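Long-range contact in structure-specific endonuclease subunit SLX1 (Candida glabrata, PDB 4XLG), which probably serves as the catalytic subunit of the SLX1-SLX4 endonuclease, cutting branched DNA near junctions during repair and recombination: residues 162-170 / 182-190. The protein carries 1 engineered substitution. Residues are numbered along the deposited sequence; the frame is centred on the assembly and turned at random.
Sequences SLSQDALTE and VNEKNMELV
Two peptide planes of a turn meet one leucine branch: CD2 of Leu-189 lies over a face of the Asp-166–Ala-167 peptide, 3.7 Å from Asp-166 O. The same methyl approaches the preceding peptide nearly end-on, with a C–O···CD2 angle of about 160° at Gln-165 O. There Leu-189 CD2 is 3.5 Å from Gln-165 O. The turn that presents these carbonyls is type II, closed by Ala-167 N to Ser-164 O (3.1 Å). CD1 of Leu-189 also borders Asp-166 O, and then meets Ala-167 CA and the next residue, where Leu-189 CD1 is 4.2 Å from Leu-168 CG.

Leu-168 divides its methyls over the helix surface. Chi1 (-62°) aims the stem, and chi2 (-168°) extends CD1 anti to CA. Leu-168 CD1 thereby reaches Val-182 CG1 at 3.8 Å, while Leu-168 CD2 rests 4.0 Å from Lys-185 CB, the leucine and lysine side chains meeting roughly at right angles. The lysine contributes only aliphatic carbons here. Leu-168 also nears CB of Asn-186, whose OD1 accepts a bond from Met-62 N.

A water lies 2.6 Å from Ser-164 OG and donates to Leu-189 O at 2.7 Å. Ser-164 OG is also hydrogen-bonded to His-131 NE2, on the neighbouring strand 129-132.

Thus an edge strand of the five-stranded sheet, 160-168, is broken by a turn that packs on helix 176-213, the long helix running from the nuclease domain toward the zinc-binding region. Specificity here rests on shape: methyls cover the turn's carbonyls without hydrogen-bonding them, and the one polar link passes through water between Ser-164 OG and Leu-189 O.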
ATOM      1  N   SER B 162      13.946   2.113  -0.394  1.00 27.34           N
ATOM      2  CA  SER B 162      14.635   3.382  -0.575  1.00 27.28           C
ATOM      3  C   SER B 162      15.301   3.784   0.737  1.00 26.14           C
ATOM      4  O   SER B 162      14.968   3.263   1.809  1.00 24.40           O
ATOM      5  CB  SER B 162      13.678   4.479  -1.085  1.00 30.11           C
ATOM      6  OG  SER B 162      12.517   4.571  -0.268  1.00 32.21           O
ATOM      7  N   LEU B 163      16.247   4.715   0.611  1.00 26.95           N
ATOM      8  CA  LEU B 163      17.038   5.175   1.768  1.00 26.96           C
ATOM      9  C   LEU B 163      17.164   6.683   1.660  1.00 26.26           C
ATOM     10  O   LEU B 163      17.506   7.208   0.572  1.00 27.13           O
ATOM     11  CB  LEU B 163      18.438   4.520   1.777  1.00 27.84           C
ATOM     12  CG  LEU B 163      19.410   5.055   2.849  1.00 28.66           C
ATOM     13  CD1 LEU B 163      18.990   4.579   4.238  1.00 27.64           C
ATOM     14  CD2 LEU B 163      20.871   4.556   2.519  1.00 32.72           C
ATOM     15  N   SER B 164      16.867   7.381   2.748  1.00 26.97           N
ATOM     16  CA  SER B 164      16.928   8.841   2.719  1.00 28.04           C
ATOM     17  C   SER B 164      18.279   9.361   2.291  1.00 30.56           C
ATOM     18  O   SER B 164      19.297   8.852   2.722  1.00 29.30           O
ATOM     19  CB  SER B 164      16.624   9.413   4.105  1.00 28.35           C
ATOM     20  OG  SER B 164      15.240   9.464   4.350  1.00 28.16           O
ATOM     21  N   GLN B 165      18.277  10.385   1.453  1.00 29.27           N
ATOM     22  CA  GLN B 165      19.497  11.151   1.271  1.00 34.06           C
ATOM     23  C   GLN B 165      19.853  11.705   2.661  1.00 34.09           C
ATOM     24  O   GLN B 165      18.966  12.192   3.386  1.00 31.44           O
ATOM     25  CB  GLN B 165      19.279  12.272   0.261  1.00 40.44           C
ATOM     26  CG  GLN B 165      20.497  13.147   0.068  1.00 51.41           C
ATOM     27  CD  GLN B 165      20.411  13.874  -1.251  1.00 68.70           C
ATOM     28  OE1 GLN B 165      19.399  14.518  -1.543  1.00 74.32           O
ATOM     29  NE2 GLN B 165      21.441  13.734  -2.083  1.00 75.47           N
ATOM     30  N   ASP B 166      21.122  11.638   3.037  1.00 35.06           N
ATOM     31  CA  ASP B 166      21.552  12.109   4.370  1.00 35.79           C
ATOM     32  C   ASP B 166      20.905  11.332   5.533  1.00 29.14           C
ATOM     33  O   ASP B 166      20.741  11.863   6.625  1.00 26.74           O
ATOM     34  CB  ASP B 166      21.251  13.604   4.550  1.00 37.78           C
ATOM     35  CG  ASP B 166      21.895  14.463   3.486  1.00 49.92           C
ATOM     36  OD1 ASP B 166      23.047  14.178   3.065  1.00 49.44           O
ATOM     37  OD2 ASP B 166      21.207  15.421   3.067  1.00 53.43           O
ATOM     38  N   ALA B 167      20.538  10.073   5.292  1.00 28.53           N
ATOM     39  CA  ALA B 167      20.093   9.169   6.370  1.00 26.50           C
ATOM     40  C   ALA B 167      21.091   9.187   7.522  1.00 26.12           C
ATOM     41  O   ALA B 167      22.328   9.276   7.308  1.00 26.91           O
ATOM     42  CB  ALA B 167      19.947   7.721   5.843  1.00 25.03           C
ATOM     43  N   LEU B 168      20.575   9.088   8.734  1.00 25.35           N
ATOM     44  CA  LEU B 168      21.447   8.957   9.903  1.00 28.50           C
ATOM     45  C   LEU B 168      22.178   7.611   9.884  1.00 31.36           C
ATOM     46  O   LEU B 168      21.740   6.651   9.285  1.00 27.88           O
ATOM     47  CB  LEU B 168      20.632   9.090  11.198  1.00 25.45           C
ATOM     48  CG  LEU B 168      19.974  10.469  11.292  1.00 28.64           C
ATOM     49  CD1 LEU B 168      19.434  10.683  12.697  1.00 25.70           C
ATOM     50  CD2 LEU B 168      20.989  11.595  10.820  1.00 32.75           C
ATOM     51  N   THR B 169      23.281   7.540  10.599  1.00 30.30           N
ATOM     52  CA  THR B 169      24.013   6.293  10.679  1.00 33.34           C
ATOM     53  C   THR B 169      24.110   5.835  12.136  1.00 31.13           C
ATOM     54  O   THR B 169      23.085   5.600  12.776  1.00 30.28           O
ATOM     55  CB  THR B 169      25.411   6.436  10.028  1.00 37.45           C
ATOM     56  OG1 THR B 169      26.126   7.544  10.604  1.00 37.90           O
ATOM     57  CG2 THR B 169      25.238   6.684   8.508  1.00 40.09           C
ATOM     58  N   GLU B 170      25.324   5.674  12.662  1.00 32.69           N
ATOM     59  CA  GLU B 170      25.381   5.229  14.057  1.00 33.87           C
ATOM     60  C   GLU B 170      24.856   6.369  14.962  1.00 32.04           C
ATOM     61  O   GLU B 170      25.222   7.520  14.801  1.00 34.62           O
ATOM     62  CB  GLU B 170      26.813   4.820  14.465  1.00 37.19           C
ATOM     63  CG  GLU B 170      26.848   4.135  15.842  1.00 47.31           C
ATOM     64  CD  GLU B 170      28.226   3.530  16.201  1.00 59.23           C
ATOM     65  N   VAL B 182      19.901  14.120  17.007  1.00 21.40           N
ATOM     66  CA  VAL B 182      19.323  12.970  16.285  1.00 19.91           C
ATOM     67  C   VAL B 182      17.828  13.180  16.001  1.00 23.32           C
ATOM     68  O   VAL B 182      17.354  13.006  14.858  1.00 20.79           O
ATOM     69  CB  VAL B 182      19.564  11.618  17.076  1.00 20.72           C
ATOM     70  CG1 VAL B 182      18.731  10.451  16.408  1.00 23.18           C
ATOM     71  CG2 VAL B 182      21.064  11.322  17.144  1.00 23.06           C
ATOM     72  N   ASN B 183      17.092  13.637  17.010  1.00 18.74           N
ATOM     73  CA  ASN B 183      15.657  13.854  16.888  1.00 19.30           C
ATOM     74  C   ASN B 183      15.402  14.930  15.792  1.00 21.73           C
ATOM     75  O   ASN B 183      14.545  14.725  14.902  1.00 22.40           O
ATOM     76  CB  ASN B 183      15.109  14.270  18.240  1.00 21.71           C
ATOM     77  CG  ASN B 183      13.662  14.712  18.232  1.00 22.36           C
ATOM     78  OD1 ASN B 183      13.332  15.575  19.026  1.00 25.28           O
ATOM     79  ND2 ASN B 183      12.787  14.139  17.398  1.00 21.58           N
ATOM     80  N   GLU B 184      16.156  16.032  15.850  1.00 20.95           N
ATOM     81  CA  GLU B 184      15.893  17.110  14.866  1.00 20.62           C
ATOM     82  C   GLU B 184      16.223  16.662  13.449  1.00 24.27           C
ATOM     83  O   GLU B 184      15.482  16.992  12.497  1.00 22.46           O
ATOM     84  CB  GLU B 184      16.711  18.368  15.217  1.00 24.39           C
ATOM     85  CG  GLU B 184      16.125  18.974  16.473  1.00 30.68           C
ATOM     86  N   LYS B 185      17.337  15.945  13.281  1.00 21.51           N
ATOM     87  CA  LYS B 185      17.721  15.504  11.932  0.51 22.39           C
ATOM     88  C   LYS B 185      16.744  14.472  11.407  1.00 21.42           C
ATOM     89  O   LYS B 185      16.350  14.521  10.225  1.00 20.73           O
ATOM     90  CB  LYS B 185      19.144  14.930  11.901  0.51 23.59           C
ATOM     91  CG  LYS B 185      20.244  16.031  11.905  0.51 26.70           C
ATOM     92  CD  LYS B 185      21.636  15.406  11.966  0.51 31.44           C
ATOM     93  CE  LYS B 185      22.738  16.441  11.711  0.51 36.00           C
ATOM     94  NZ  LYS B 185      22.493  17.696  12.467  0.51 40.50           N
ATOM     95  N   ASN B 186      16.346  13.545  12.276  1.00 19.00           N
ATOM     96  CA  ASN B 186      15.376  12.529  11.860  1.00 21.54           C
ATOM     97  C   ASN B 186      14.037  13.189  11.460  1.00 23.12           C
ATOM     98  O   ASN B 186      13.435  12.821  10.457  1.00 19.87           O
ATOM     99  CB  ASN B 186      15.171  11.528  12.997  1.00 19.08           C
ATOM    100  CG  ASN B 186      14.069  10.477  12.696  1.00 16.69           C
ATOM    101  OD1 ASN B 186      13.034  10.439  13.362  1.00 19.76           O
ATOM    102  ND2 ASN B 186      14.356   9.589  11.723  1.00 20.37           N
ATOM    103  N   MET B 187      13.588  14.180  12.214  1.00 19.81           N
ATOM    104  CA  MET B 187      12.306  14.878  11.858  1.00 20.58           C
ATOM    105  C   MET B 187      12.413  15.466  10.454  1.00 22.10           C
ATOM    106  O   MET B 187      11.438  15.415   9.692  1.00 22.09           O
ATOM    107  CB  MET B 187      11.991  16.051  12.829  1.00 21.95           C
ATOM    108  CG  MET B 187      11.434  15.551  14.167  1.00 27.72           C
ATOM    109  SD  MET B 187       9.725  14.821  13.957  1.00 35.35           S
ATOM    110  CE  MET B 187       8.776  16.170  13.352  1.00 37.00           C
ATOM    111  N   GLU B 188      13.559  16.035  10.150  1.00 20.98           N
ATOM    112  CA  GLU B 188      13.737  16.710   8.849  1.00 21.00           C
ATOM    113  C   GLU B 188      13.656  15.617   7.745  1.00 24.74           C
ATOM    114  O   GLU B 188      13.067  15.834   6.677  1.00 23.79           O
ATOM    115  CB  GLU B 188      15.075  17.488   8.758  1.00 25.11           C
ATOM    116  CG  GLU B 188      15.032  18.317   7.519  1.00 44.33           C
ATOM    117  CD  GLU B 188      13.895  19.356   7.635  1.00 60.80           C
ATOM    118  OE1 GLU B 188      13.036  19.495   6.712  1.00 68.74           O
ATOM    119  OE2 GLU B 188      13.842  19.994   8.710  1.00 65.61           O
ATOM    120  N   LEU B 189      14.273  14.445   7.992  1.00 20.63           N
ATOM    121  CA  LEU B 189      14.212  13.356   6.987  1.00 22.98           C
ATOM    122  C   LEU B 189      12.771  12.875   6.748  1.00 23.32           C
ATOM    123  O   LEU B 189      12.381  12.556   5.607  1.00 21.96           O
ATOM    124  CB  LEU B 189      15.063  12.136   7.427  1.00 22.14           C
ATOM    125  CG  LEU B 189      16.542  12.490   7.573  1.00 22.44           C
ATOM    126  CD1 LEU B 189      17.296  11.201   8.125  1.00 24.63           C
ATOM    127  CD2 LEU B 189      17.183  12.897   6.280  1.00 25.31           C
ATOM    128  N   VAL B 190      12.005  12.766   7.837  1.00 19.77           N
ATOM    129  CA  VAL B 190      10.624  12.272   7.752  1.00 19.48           C
ATOM    130  C   VAL B 190       9.798  13.355   6.997  1.00 20.91           C
ATOM    131  O   VAL B 190       8.992  13.024   6.095  1.00 21.16           O
ATOM    132  CB  VAL B 190      10.006  11.996   9.145  1.00 18.39           C
ATOM    133  CG1 VAL B 190       8.468  11.666   9.039  1.00 18.25           C
ATOM    134  CG2 VAL B 190      10.730  10.795   9.846  1.00 17.89           C
TER
HETATM  135  O   HOH W   1      14.148  11.744   3.716  1.00 27.93           O